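Local coordinates for protein D-glycerate 3-kinase (Cryptococcus neoformans var. grubii serotype A, PDB 6CKG) that probably phosphorylates D-glycerate at the expense of ATP, as a kinase built on the P-loop nucleotide-binding fold, at residues P47-V52 / K127-N132; L79-L84 / V176-G181; L120-L125 / E239-Q244; A147-Y152 / V168-P173. All coordinates share one frame; numbering follows the deposited sequence.

Contact 1 of 4, residues P47-V52 / K127-N132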
loop_
_atom_site.group_PDB
_atom_site.type_symbol
_atom_site.label_atom_id
_atom_site.label_comp_id
_atom_site.label_asym_id
_atom_site.label_seq_id
_atom_site.Cartn_x
_atom_site.Cartn_y
_atom_site.Cartn_z
ATOM N N PRO A 47 -11.045 -12.551 -10.523
ATOM C CA PRO A 47 -9.894 -11.721 -10.910
ATOM C C PRO A 47 -8.642 -12.161 -10.164
ATOM O O PRO A 47 -8.704 -12.575 -9.004
ATOM C CB PRO A 47 -10.302 -10.304 -10.485
ATOM C CG PRO A 47 -11.753 -10.366 -10.168
ATOM C CD PRO A 47 -12.099 -11.771 -9.843
ATOM N N LEU A 48 -7.502 -12.058 -10.843
ATOM C CA LEU A 48 -6.207 -12.160 -10.187
ATOM C C LEU A 48 -5.995 -10.915 -9.344
ATOM O O LEU A 48 -6.086 -9.802 -9.863
ATOM C CB LEU A 48 -5.097 -12.283 -11.232
ATOM C CG LEU A 48 -3.655 -12.281 -10.718
ATOM C CD1 LEU A 48 -3.331 -13.636 -10.061
ATOM C CD2 LEU A 48 -2.675 -11.983 -11.874
ATOM N N VAL A 49 -5.718 -11.084 -8.052
ATOM C CA VAL A 49 -5.438 -9.946 -7.174
ATOM C C VAL A 49 -3.925 -9.757 -7.108
ATOM O O VAL A 49 -3.202 -10.602 -6.570
ATOM C CB VAL A 49 -6.015 -10.134 -5.763
ATOM C CG1 VAL A 49 -5.719 -8.889 -4.925
ATOM C CG2 VAL A 49 -7.514 -10.401 -5.810
ATOM N N VAL A 50 -3.454 -8.629 -7.623
ATOM C CA VAL A 50 -2.045 -8.265 -7.594
ATOM C C VAL A 50 -1.860 -7.227 -6.493
ATOM O O VAL A 50 -2.313 -6.089 -6.632
ATOM C CB VAL A 50 -1.587 -7.707 -8.950
ATOM C CG1 VAL A 50 -0.101 -7.416 -8.936
ATOM C CG2 VAL A 50 -1.956 -8.662 -10.101
ATOM N N GLY A 51 -1.186 -7.600 -5.402
ATOM C CA GLY A 51 -0.758 -6.606 -4.421
ATOM C C GLY A 51 0.449 -5.822 -4.927
ATOM O O GLY A 51 1.327 -6.355 -5.600
ATOM N N VAL A 52 0.491 -4.538 -4.588
ATOM C CA VAL A 52 1.589 -3.665 -5.000
ATOM C C VAL A 52 2.008 -2.827 -3.803
ATOM O O VAL A 52 1.162 -2.210 -3.146
ATOM C CB VAL A 52 1.197 -2.750 -6.180
ATOM C CG1 VAL A 52 2.350 -1.794 -6.517
ATOM C CG2 VAL A 52 0.803 -3.579 -7.405
ATOM N N LYS A 127 -16.090 -8.162 -2.855
ATOM C CA LYS A 127 -16.979 -7.834 -3.966
ATOM C C LYS A 127 -16.256 -7.970 -5.301
ATOM O O LYS A 127 -16.786 -8.565 -6.247
ATOM C CB LYS A 127 -17.533 -6.418 -3.791
ATOM C CG LYS A 127 -18.726 -6.082 -4.702
ATOM C CD LYS A 127 -19.962 -6.884 -4.327
ATOM C CE LYS A 127 -21.200 -6.427 -5.094
ATOM N NZ LYS A 127 -21.687 -5.103 -4.618
ATOM N N LEU A 128 -15.052 -7.399 -5.409
ATOM C CA LEU A 128 -14.306 -7.527 -6.660
ATOM C C LEU A 128 -13.997 -8.984 -6.969
ATOM O O LEU A 128 -14.063 -9.407 -8.130
ATOM C CB LEU A 128 -13.017 -6.706 -6.606
ATOM C CG LEU A 128 -13.203 -5.185 -6.597
ATOM C CD1 LEU A 128 -11.900 -4.443 -6.235
ATOM C CD2 LEU A 128 -13.756 -4.690 -7.923
ATOM N N LYS A 129 -13.688 -9.780 -5.941
ATOM C CA LYS A 129 -13.279 -11.162 -6.178
ATOM C C LYS A 129 -14.438 -12.051 -6.625
ATOM O O LYS A 129 -14.193 -13.091 -7.236
ATOM C CB LYS A 129 -12.602 -11.725 -4.927
ATOM C CG LYS A 129 -11.195 -11.158 -4.708
ATOM C CD LYS A 129 -10.591 -11.593 -3.380
ATOM C CE LYS A 129 -10.099 -13.026 -3.410
ATOM N NZ LYS A 129 -8.653 -13.120 -3.776
ATOM N N SER A 130 -15.683 -11.665 -6.352
ATOM C CA SER A 130 -16.857 -12.377 -6.836
ATOM C C SER A 130 -17.459 -11.733 -8.079
ATOM O O SER A 130 -18.531 -12.157 -8.531
ATOM C CB SER A 130 -17.916 -12.458 -5.735
ATOM O OG SER A 130 -18.490 -11.185 -5.486
ATOM N N ILE A 131 -16.801 -10.720 -8.646
ATOM C CA ILE A 131 -17.448 -9.936 -9.701
ATOM C C ILE A 131 -17.597 -10.703 -11.021
ATOM O O ILE A 131 -18.406 -10.304 -11.870
ATOM C CB ILE A 131 -16.674 -8.615 -9.896
ATOM C CG1 ILE A 131 -17.583 -7.525 -10.465
ATOM C CG2 ILE A 131 -15.439 -8.824 -10.784
ATOM C CD1 ILE A 131 -17.010 -6.134 -10.276
ATOM N N ASN A 132 -16.870 -11.805 -11.221
ATOM C CA ASN A 132 -17.030 -12.590 -12.444
ATOM C C ASN A 132 -18.077 -13.687 -12.308
ATOM O O ASN A 132 -18.352 -14.388 -13.293
ATOM C CB ASN A 132 -15.698 -13.221 -12.866
ATOM C CG ASN A 132 -14.620 -12.197 -13.119
ATOM O OD1 ASN A 132 -14.909 -11.051 -13.453
ATOM N ND2 ASN A 132 -13.363 -12.604 -12.965
HETATM O O HOH W 1 -8.410 -14.103 -6.733
#

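Contact 2 of 4, residues L79-L84 / V176-G181. With EDO (1,2-ethanediol), chain C; EDO (1,2-ethanediol), chain D.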
loop_
_atom_site.group_PDB
_atom_site.type_symbol
_atom_site.label_atom_id
_atom_site.label_comp_id
_atom_site.label_asym_id
_atom_site.label_seq_id
_atom_site.Cartn_x
_atom_site.Cartn_y
_atom_site.Cartn_z
ATOM N N LEU A 79 -9.435 -4.166 -15.927
ATOM C CA LEU A 79 -8.777 -3.948 -14.650
ATOM C C LEU A 79 -9.667 -3.152 -13.709
ATOM O O LEU A 79 -10.505 -2.346 -14.135
ATOM C CB LEU A 79 -7.443 -3.211 -14.824
ATOM C CG LEU A 79 -6.265 -4.168 -15.017
ATOM C CD1 LEU A 79 -6.172 -4.512 -16.478
ATOM C CD2 LEU A 79 -4.935 -3.637 -14.500
ATOM N N ALA A 80 -9.477 -3.400 -12.424
ATOM C CA ALA A 80 -10.012 -2.556 -11.365
ATOM C C ALA A 80 -8.861 -2.292 -10.416
ATOM O O ALA A 80 -8.006 -3.164 -10.233
ATOM C CB ALA A 80 -11.179 -3.217 -10.615
ATOM N N THR A 81 -8.817 -1.093 -9.835
ATOM C CA THR A 81 -7.740 -0.733 -8.918
ATOM C C THR A 81 -8.299 -0.332 -7.561
ATOM O O THR A 81 -9.256 0.453 -7.485
ATOM C CB THR A 81 -6.893 0.409 -9.477
ATOM O OG1 THR A 81 -6.255 -0.014 -10.681
ATOM C CG2 THR A 81 -5.809 0.810 -8.453
ATOM N N MET A 82 -7.701 -0.875 -6.495
ATOM C CA MET A 82 -7.919 -0.428 -5.121
ATOM C C MET A 82 -6.632 0.201 -4.603
ATOM O O MET A 82 -5.575 -0.445 -4.604
ATOM C CB MET A 82 -8.327 -1.590 -4.208
ATOM C CG MET A 82 -9.786 -1.948 -4.291
ATOM S SD MET A 82 -10.210 -3.431 -3.367
ATOM C CE MET A 82 -9.651 -2.991 -1.706
ATOM N N SER A 83 -6.717 1.452 -4.161
ATOM C CA SER A 83 -5.602 2.141 -3.528
ATOM C C SER A 83 -5.878 2.252 -2.033
ATOM O O SER A 83 -6.951 2.705 -1.633
ATOM C CB SER A 83 -5.406 3.529 -4.134
ATOM O OG SER A 83 -5.256 3.431 -5.527
ATOM N N LEU A 84 -4.906 1.846 -1.216
ATOM C CA LEU A 84 -5.112 1.810 0.233
ATOM C C LEU A 84 -5.586 3.154 0.794
ATOM O O LEU A 84 -6.453 3.195 1.675
ATOM C CB LEU A 84 -3.821 1.375 0.922
ATOM C CG LEU A 84 -3.890 1.229 2.441
ATOM C CD1 LEU A 84 -4.835 0.090 2.774
ATOM C CD2 LEU A 84 -2.482 0.944 2.976
ATOM N N VAL A 176 -8.085 -8.605 -13.620
ATOM C CA VAL A 176 -7.005 -8.310 -12.680
ATOM C C VAL A 176 -7.458 -7.191 -11.762
ATOM O O VAL A 176 -8.002 -6.187 -12.227
ATOM C CB VAL A 176 -5.713 -7.901 -13.416
ATOM C CG1 VAL A 176 -4.634 -7.442 -12.422
ATOM C CG2 VAL A 176 -5.205 -9.047 -14.293
ATOM N N VAL A 177 -7.236 -7.363 -10.462
ATOM C CA VAL A 177 -7.385 -6.300 -9.475
ATOM C C VAL A 177 -5.992 -5.897 -9.020
ATOM O O VAL A 177 -5.210 -6.744 -8.570
ATOM C CB VAL A 177 -8.254 -6.742 -8.286
ATOM C CG1 VAL A 177 -8.205 -5.697 -7.137
ATOM C CG2 VAL A 177 -9.704 -6.953 -8.746
ATOM N N ILE A 178 -5.663 -4.619 -9.186
ATOM C CA ILE A 178 -4.456 -4.046 -8.605
ATOM C C ILE A 178 -4.838 -3.460 -7.247
ATOM O O ILE A 178 -5.704 -2.577 -7.163
ATOM C CB ILE A 178 -3.847 -2.973 -9.522
ATOM C CG1 ILE A 178 -3.600 -3.520 -10.930
ATOM C CG2 ILE A 178 -2.545 -2.417 -8.921
ATOM C CD1 ILE A 178 -2.596 -4.622 -10.982
ATOM N N PHE A 179 -4.217 -3.960 -6.180
ATOM C CA PHE A 179 -4.475 -3.475 -4.816
ATOM C C PHE A 179 -3.158 -2.947 -4.255
ATOM O O PHE A 179 -2.289 -3.728 -3.852
ATOM C CB PHE A 179 -5.063 -4.584 -3.944
ATOM C CG PHE A 179 -5.257 -4.188 -2.468
ATOM C CD1 PHE A 179 -5.476 -2.868 -2.100
ATOM C CD2 PHE A 179 -5.203 -5.155 -1.469
ATOM C CE1 PHE A 179 -5.640 -2.510 -0.744
ATOM C CE2 PHE A 179 -5.374 -4.814 -0.124
ATOM C CZ PHE A 179 -5.605 -3.480 0.230
ATOM N N GLU A 180 -2.994 -1.626 -4.252
ATOM C CA GLU A 180 -1.709 -1.002 -3.983
ATOM C C GLU A 180 -1.753 -0.160 -2.714
ATOM O O GLU A 180 -2.812 0.302 -2.278
ATOM C CB GLU A 180 -1.276 -0.120 -5.149
ATOM C CG GLU A 180 -2.284 0.930 -5.509
ATOM C CD GLU A 180 -1.692 2.314 -5.471
ATOM O OE1 GLU A 180 -0.687 2.506 -4.750
ATOM O OE2 GLU A 180 -2.233 3.205 -6.160
ATOM N N GLY A 181 -0.578 0.058 -2.134
ATOM C CA GLY A 181 -0.507 0.826 -0.906
ATOM C C GLY A 181 0.888 0.904 -0.338
ATOM O O GLY A 181 1.674 -0.030 -0.500
HETATM C C1 EDO C . -11.017 3.901 -6.026
HETATM O O1 EDO C . -10.864 5.245 -5.523
HETATM C C2 EDO C . -10.421 2.921 -5.021
HETATM O O2 EDO C . -9.020 3.196 -4.882
HETATM C C1 EDO D . 4.367 2.529 -5.897
HETATM O O1 EDO D . 5.254 3.310 -5.091
HETATM C C2 EDO D . 2.916 2.785 -5.499
HETATM O O2 EDO D . 2.486 1.821 -4.530
#

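Contact 3 of 4, residues L120-L125 / E239-Q244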
loop_
_atom_site.group_PDB
_atom_site.type_symbol
_atom_site.label_atom_id
_atom_site.label_comp_id
_atom_site.label_asym_id
_atom_site.label_seq_id
_atom_site.Cartn_x
_atom_site.Cartn_y
_atom_site.Cartn_z
ATOM N N LEU A 120 -14.588 -1.958 5.225
ATOM C CA LEU A 120 -14.827 -1.513 3.853
ATOM C C LEU A 120 -13.814 -2.126 2.890
ATOM O O LEU A 120 -14.177 -2.545 1.785
ATOM C CB LEU A 120 -14.782 0.018 3.775
ATOM C CG LEU A 120 -15.159 0.651 2.434
ATOM C CD1 LEU A 120 -16.572 0.247 2.023
ATOM C CD2 LEU A 120 -15.038 2.174 2.475
ATOM N N LEU A 121 -12.541 -2.154 3.281
ATOM C CA LEU A 121 -11.520 -2.846 2.496
ATOM C C LEU A 121 -11.906 -4.293 2.232
ATOM O O LEU A 121 -11.846 -4.768 1.093
ATOM C CB LEU A 121 -10.180 -2.784 3.228
ATOM C CG LEU A 121 -9.394 -1.503 3.000
ATOM C CD1 LEU A 121 -8.364 -1.287 4.115
ATOM C CD2 LEU A 121 -8.723 -1.599 1.631
ATOM N N GLU A 122 -12.298 -5.016 3.283
ATOM C CA GLU A 122 -12.666 -6.414 3.113
ATOM C C GLU A 122 -13.914 -6.553 2.254
ATOM O O GLU A 122 -13.962 -7.418 1.371
ATOM C CB GLU A 122 -12.869 -7.083 4.470
ATOM C CG GLU A 122 -11.599 -7.178 5.278
ATOM C CD GLU A 122 -11.781 -7.960 6.558
ATOM O OE1 GLU A 122 -12.629 -8.879 6.581
ATOM O OE2 GLU A 122 -11.080 -7.642 7.543
ATOM N N GLN A 123 -14.926 -5.710 2.490
ATOM C CA GLN A 123 -16.136 -5.760 1.674
ATOM C C GLN A 123 -15.816 -5.512 0.201
ATOM O O GLN A 123 -16.316 -6.220 -0.680
ATOM C CB GLN A 123 -17.180 -4.745 2.186
ATOM C CG GLN A 123 -18.482 -4.719 1.369
ATOM C CD GLN A 123 -19.480 -3.634 1.815
ATOM O OE1 GLN A 123 -19.097 -2.522 2.182
ATOM N NE2 GLN A 123 -20.767 -3.967 1.778
ATOM N N CYS A 124 -14.987 -4.507 -0.090
ATOM C CA CYS A 124 -14.728 -4.174 -1.489
ATOM C C CYS A 124 -13.894 -5.246 -2.171
ATOM O O CYS A 124 -14.163 -5.612 -3.319
ATOM C CB CYS A 124 -14.042 -2.814 -1.589
ATOM S SG CYS A 124 -15.247 -1.462 -1.270
ATOM N N LEU A 125 -12.890 -5.782 -1.479
ATOM C CA LEU A 125 -12.072 -6.811 -2.106
ATOM C C LEU A 125 -12.876 -8.084 -2.331
ATOM O O LEU A 125 -12.746 -8.725 -3.377
ATOM C CB LEU A 125 -10.824 -7.074 -1.261
ATOM C CG LEU A 125 -9.685 -7.832 -1.961
ATOM C CD1 LEU A 125 -9.594 -7.480 -3.453
ATOM C CD2 LEU A 125 -8.379 -7.495 -1.270
ATOM N N GLU A 239 -4.308 -8.938 8.355
ATOM C CA GLU A 239 -3.852 -10.200 7.785
ATOM C C GLU A 239 -4.945 -10.892 6.969
ATOM O O GLU A 239 -4.640 -11.536 5.959
ATOM C CB GLU A 239 -3.300 -11.099 8.899
ATOM C CG GLU A 239 -1.853 -10.700 9.269
ATOM C CD GLU A 239 -1.289 -11.425 10.490
ATOM O OE1 GLU A 239 -1.913 -11.369 11.574
ATOM O OE2 GLU A 239 -0.206 -12.036 10.361
ATOM N N VAL A 240 -6.212 -10.764 7.365
ATOM C CA VAL A 240 -7.302 -11.306 6.545
ATOM C C VAL A 240 -7.316 -10.648 5.166
ATOM O O VAL A 240 -7.541 -11.306 4.138
ATOM C CB VAL A 240 -8.648 -11.124 7.275
ATOM C CG1 VAL A 240 -9.818 -11.377 6.336
ATOM C CG2 VAL A 240 -8.721 -12.053 8.479
ATOM N N LEU A 241 -7.057 -9.340 5.125
ATOM C CA LEU A 241 -6.991 -8.595 3.873
ATOM C C LEU A 241 -5.800 -9.032 3.031
ATOM O O LEU A 241 -5.925 -9.253 1.816
ATOM C CB LEU A 241 -6.890 -7.103 4.182
ATOM C CG LEU A 241 -7.717 -6.012 3.528
ATOM C CD1 LEU A 241 -6.838 -4.768 3.347
ATOM C CD2 LEU A 241 -8.364 -6.455 2.212
ATOM N N TRP A 242 -4.620 -9.125 3.651
ATOM C CA TRP A 242 -3.432 -9.560 2.913
ATOM C C TRP A 242 -3.637 -10.929 2.287
ATOM O O TRP A 242 -3.148 -11.200 1.175
ATOM C CB TRP A 242 -2.211 -9.605 3.825
ATOM C CG TRP A 242 -1.741 -8.313 4.459
ATOM C CD1 TRP A 242 -0.875 -8.218 5.532
ATOM C CD2 TRP A 242 -2.046 -6.951 4.079
ATOM N NE1 TRP A 242 -0.637 -6.901 5.841
ATOM C CE2 TRP A 242 -1.348 -6.101 4.986
ATOM C CE3 TRP A 242 -2.840 -6.364 3.083
ATOM C CZ2 TRP A 242 -1.403 -4.717 4.906
ATOM C CZ3 TRP A 242 -2.908 -4.977 3.021
ATOM C CH2 TRP A 242 -2.200 -4.169 3.935
ATOM N N ASP A 243 -4.345 -11.815 2.989
ATOM C CA ASP A 243 -4.517 -13.185 2.512
ATOM C C ASP A 243 -5.386 -13.282 1.262
ATOM O O ASP A 243 -5.473 -14.364 0.681
ATOM C CB ASP A 243 -5.114 -14.063 3.620
ATOM C CG ASP A 243 -4.091 -14.428 4.705
ATOM O OD1 ASP A 243 -2.866 -14.251 4.490
ATOM O OD2 ASP A 243 -4.514 -14.891 5.784
ATOM N N GLN A 244 -6.060 -12.203 0.867
ATOM C CA GLN A 244 -6.836 -12.161 -0.363
ATOM C C GLN A 244 -5.975 -11.881 -1.588
ATOM O O GLN A 244 -6.465 -12.009 -2.715
ATOM C CB GLN A 244 -7.926 -11.101 -0.226
ATOM C CG GLN A 244 -8.973 -11.439 0.834
ATOM C CD GLN A 244 -10.095 -12.275 0.252
ATOM O OE1 GLN A 244 -9.887 -13.422 -0.141
ATOM N NE2 GLN A 244 -11.290 -11.685 0.150
HETATM O O HOH W 2 -12.102 -9.446 1.508
HETATM O O HOH W 3 -8.081 -7.669 7.379
#

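Contact 4 of 4, residues A147-Y152 / V168-P173. With EDO (1,2-ethanediol), chain C.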
loop_
_atom_site.group_PDB
_atom_site.type_symbol
_atom_site.label_atom_id
_atom_site.label_comp_id
_atom_site.label_asym_id
_atom_site.label_seq_id
_atom_site.Cartn_x
_atom_site.Cartn_y
_atom_site.Cartn_z
ATOM N N ALA A 147 -19.418 -3.305 -8.734
ATOM C CA ALA A 147 -18.939 -2.911 -7.420
ATOM C C ALA A 147 -18.747 -1.403 -7.405
ATOM O O ALA A 147 -18.648 -0.758 -8.452
ATOM C CB ALA A 147 -17.636 -3.623 -7.057
ATOM N N GLN A 148 -18.740 -0.840 -6.201
ATOM C CA GLN A 148 -18.527 0.584 -5.989
ATOM C C GLN A 148 -17.337 0.755 -5.056
ATOM O O GLN A 148 -17.288 0.132 -3.992
ATOM C CB GLN A 148 -19.773 1.261 -5.398
ATOM C CG GLN A 148 -21.000 1.305 -6.318
ATOM C CD GLN A 148 -21.751 -0.018 -6.386
ATOM O OE1 GLN A 148 -21.819 -0.762 -5.405
ATOM N NE2 GLN A 148 -22.311 -0.321 -7.556
ATOM N N LEU A 149 -16.380 1.585 -5.459
ATOM C CA LEU A 149 -15.206 1.772 -4.625
ATOM C C LEU A 149 -15.132 3.192 -4.076
ATOM O O LEU A 149 -15.538 4.148 -4.745
ATOM C CB LEU A 149 -13.926 1.461 -5.410
ATOM C CG LEU A 149 -13.907 0.062 -6.034
ATOM C CD1 LEU A 149 -12.648 -0.160 -6.844
ATOM C CD2 LEU A 149 -14.044 -1.015 -4.967
ATOM N N PRO A 150 -14.613 3.367 -2.862
ATOM C CA PRO A 150 -14.596 4.698 -2.250
ATOM C C PRO A 150 -13.486 5.562 -2.826
ATOM O O PRO A 150 -12.526 5.079 -3.428
ATOM C CB PRO A 150 -14.341 4.406 -0.765
ATOM C CG PRO A 150 -13.506 3.154 -0.788
ATOM C CD PRO A 150 -14.089 2.334 -1.952
ATOM N N ILE A 151 -13.659 6.866 -2.646
ATOM C CA ILE A 151 -12.664 7.873 -2.984
ATOM C C ILE A 151 -12.424 8.706 -1.738
ATOM O O ILE A 151 -13.382 9.133 -1.084
ATOM C CB ILE A 151 -13.135 8.767 -4.147
ATOM C CG1 ILE A 151 -13.263 7.942 -5.431
ATOM C CG2 ILE A 151 -12.188 9.947 -4.339
ATOM C CD1 ILE A 151 -13.899 8.702 -6.600
ATOM N N TYR A 152 -11.162 8.950 -1.413
ATOM C CA TYR A 152 -10.796 9.737 -0.239
ATOM C C TYR A 152 -10.228 11.081 -0.688
ATOM O O TYR A 152 -9.309 11.129 -1.515
ATOM C CB TYR A 152 -9.797 8.967 0.633
ATOM C CG TYR A 152 -9.490 9.607 1.983
ATOM C CD1 TYR A 152 -10.287 9.346 3.109
ATOM C CD2 TYR A 152 -8.406 10.455 2.130
ATOM C CE1 TYR A 152 -10.004 9.917 4.352
ATOM C CE2 TYR A 152 -8.098 11.020 3.373
ATOM C CZ TYR A 152 -8.908 10.750 4.472
ATOM O OH TYR A 152 -8.604 11.303 5.686
ATOM N N VAL A 168 -16.095 5.216 -7.314
ATOM C CA VAL A 168 -15.638 4.590 -8.556
ATOM C C VAL A 168 -16.557 3.413 -8.870
ATOM O O VAL A 168 -16.732 2.515 -8.036
ATOM C CB VAL A 168 -14.176 4.131 -8.438
ATOM C CG1 VAL A 168 -13.744 3.348 -9.678
ATOM C CG2 VAL A 168 -13.278 5.328 -8.216
ATOM N N GLU A 169 -17.138 3.404 -10.067
ATOM C CA GLU A 169 -18.012 2.321 -10.499
ATOM C C GLU A 169 -17.203 1.274 -11.251
ATOM O O GLU A 169 -16.502 1.601 -12.218
ATOM C CB GLU A 169 -19.136 2.845 -11.398
ATOM C CG GLU A 169 -20.246 3.587 -10.671
ATOM C CD GLU A 169 -21.050 2.678 -9.771
ATOM O OE1 GLU A 169 -21.153 1.472 -10.078
ATOM O OE2 GLU A 169 -21.574 3.166 -8.748
ATOM N N VAL A 170 -17.309 0.019 -10.819
ATOM C CA VAL A 170 -16.601 -1.091 -11.445
ATOM C C VAL A 170 -17.628 -1.985 -12.128
ATOM O O VAL A 170 -18.637 -2.367 -11.520
ATOM C CB VAL A 170 -15.759 -1.878 -10.426
ATOM C CG1 VAL A 170 -15.099 -3.101 -11.082
ATOM C CG2 VAL A 170 -14.707 -0.966 -9.800
ATOM N N GLN A 171 -17.388 -2.294 -13.395
ATOM C CA GLN A 171 -18.259 -3.160 -14.178
ATOM C C GLN A 171 -17.482 -4.420 -14.514
ATOM O O GLN A 171 -16.456 -4.355 -15.201
ATOM C CB GLN A 171 -18.733 -2.466 -15.455
ATOM C CG GLN A 171 -19.512 -3.359 -16.408
ATOM C CD GLN A 171 -20.825 -3.827 -15.819
ATOM O OE1 GLN A 171 -21.766 -3.041 -15.670
ATOM N NE2 GLN A 171 -20.896 -5.112 -15.462
ATOM N N GLY A 172 -17.956 -5.556 -14.018
ATOM C CA GLY A 172 -17.353 -6.822 -14.369
ATOM C C GLY A 172 -17.722 -7.217 -15.774
ATOM O O GLY A 172 -18.584 -6.612 -16.413
ATOM N N PRO A 173 -17.069 -8.268 -16.287
ATOM C CA PRO A 173 -16.051 -9.077 -15.607
ATOM C C PRO A 173 -14.710 -8.366 -15.514
ATOM O O PRO A 173 -14.486 -7.392 -16.228
ATOM C CB PRO A 173 -15.936 -10.322 -16.502
ATOM C CG PRO A 173 -16.254 -9.811 -17.869
ATOM C CD PRO A 173 -17.338 -8.756 -17.655
HETATM C C1 EDO C . -11.017 3.901 -6.026
HETATM O O1 EDO C . -10.864 5.245 -5.523
HETATM C C2 EDO C . -10.421 2.921 -5.021
HETATM O O2 EDO C . -9.020 3.196 -4.882
#

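Contact 1 of 4, residues P47-V52 / K127-N132
Lys129 reaches across Val49 at about a right angle, and its course shows how a lysine can serve as both an apolar and a polar partner. From CB the chain leaves with CG anti to the carbonyl carbon (chi1 -73°), which sets CG 3.9 Å from Val49 CG2. The chain runs straight at chi2, taking CD past the same methyl, then bends at chi3 and chi4 so that NZ lies 3.6 Å from Val49 CG2. There NZ gives a hydrogen bond to the carbonyl of Gln244 and another, 3.1 Å long, to a water that itself donates to Pro47 O. The Pro47 ring fills the other part of the contact: its CG meets Leu128 O at 3.2 Å, and Ile131 CG2 touches the same CG. Asn132 slides past the ring, its amide anchored on Cys45 O and Ile174 N. A helix end thus packs at the start of strand 48-53, the strand that leads into the glycine-rich P-loop of this kinase fold.

Contact 2 of 4, residues L79-L84 / V176-G181
The parallel pair at one edge of the P-loop sheet joins strands 79-83 and 176-180 along matched residues from Leu79 with Val176 to Ser83 with Glu180. Five backbone hydrogen bonds hold the register; the one from Met82 N to Ile178 O is 2.7 Å long, and Leu84 N to Glu180 O carries the pairing past Ser83.

On the face that carries Met82 and Phe179, helix 118-129 covers a Met-aromatic contact. Met82 bends at its last torsion (chi3 57°), which lays CE 4.1 Å above the plane of the Phe179 ring, offset toward the rim, while SD stands 5.3 Å from the ring centroid. Met82 O meets the same ring in its plane, at the edge, 3.5 Å from Phe179 CD1.

With the sheet order 2-3-1-4-5 of P-loop kinases, strand 176-180 is the neighbour of the strand that enters the P-loop, and Glu180, on this strand, occupies a position that may correspond to a Walker B acidic residue. Its CG sits between the backbone N and the carbonyl carbon (chi1 56°), bringing OE2 to 3.1 Å from Ser83 OG; OE2 also has a weak hydrogen bond with Thr64 OG1. OE1 accepts a hydrogen bond from one ethanediol, and Ser83 N gives one to another. Further back along the face of Leu79 and Ile178, Leu79 CD2 packs on Ile178 CG1 at 3.8 Å.

Contact 3 of 4, residues L120-L125 / E239-Q244
Leu241 packs against Leu121 and Leu125, and it divides the contact into a dense side and a wet one. On the dense side its two methyls part company: CD2 presses on Leu125 CD2 at 3.6 Å, while CD1 meets Leu121 CD1 at 3.9 Å and Leu121 CB as well. The side chains of Leu121 and Leu241 stand at about a right angle. Both torsions of Leu241 lie away from the staggered positions (chi1 -133°, chi2 -143°), which may reflect a strained fit. Leu125 CD2 also rests on Gln244 CB, 3.8 Å away, and Phe179 of strand 176-180 touches all three leucines, so this side belongs to the core between helix 118-129 and the sheet.

The other side is held through solvent. Glu122 extends its chain toward Val240, whose CG1 comes to 3.8 Å from Glu122 OE1 without any polar link. A water gives a hydrogen to Glu122 OE2 and takes one from Leu241 N, at 3.0 Å. A second water donates to Glu122 O and accepts from Gln244 NE2 at 2.7 Å, which ties the glutamine amide to the helix backbone.

The chemistry therefore implies a hydrophobic seam clamped by leucines, whose polar margin is joined by water: backbone, carboxylate and amide groups are linked through bridges, with no direct hydrogen bond between the segments.

Contact 4 of 4, residues A147-Y152 / V168-P173
The amide of Gln148 and the carboxylate of Glu169 lie side by side and point the same way, their planes 50° apart, so neither group lies flat on the other. Gln148 NE2 gives Glu169 OE1 only a weak bond of 3.3 Å, doubtful because the glutamine has a second conformer, and Arg146 forms a long, weak ion pair with the same oxygen. In backbone terms Gln148 and Glu169 are a non-hydrogen-bonded pair of a beta hairpin, between the hydrogen-bonded pairs Ala147 with Val170 and Leu149 with Val168. The opposite face is apolar: Leu149 CD1 meets Val170 CG2 at 3.7 Å, and the residues there turn to helix 118-129, with Leu128 against Val170 and Cys124 against Leu149. Ile151 crosses Val168 at about a right angle, Ile151 CD1 lying 3.8 Å from Val168 CG2. Beside them an ethanediol O1 donates to Pro150 O at 2.7 Å, while its C1 lies 3.5 Å from Val168 CG2.

Contacts 1 to 3 show how a layered fold is assembled from segments far apart in sequence; contact 4 is local, within one hairpin. The strand of contact 1, 48-53, is next to strand 176-180 of contact 2, the two centres about 8 Å apart, while contacts 1 and 3 share helix 118-129, with centres about 10 Å apart. The hairpin of contact 4 packs against the same helix; it lies about 15 Å from contact 3 between centres. Along the chain, contacts 1, 2 and 3 cross one another, whereas the whole of contact 4 falls between the two segments of contact 2 and of contact 3. Helix 118-129 thus packs against the sheet, the hairpin and helix 239-242.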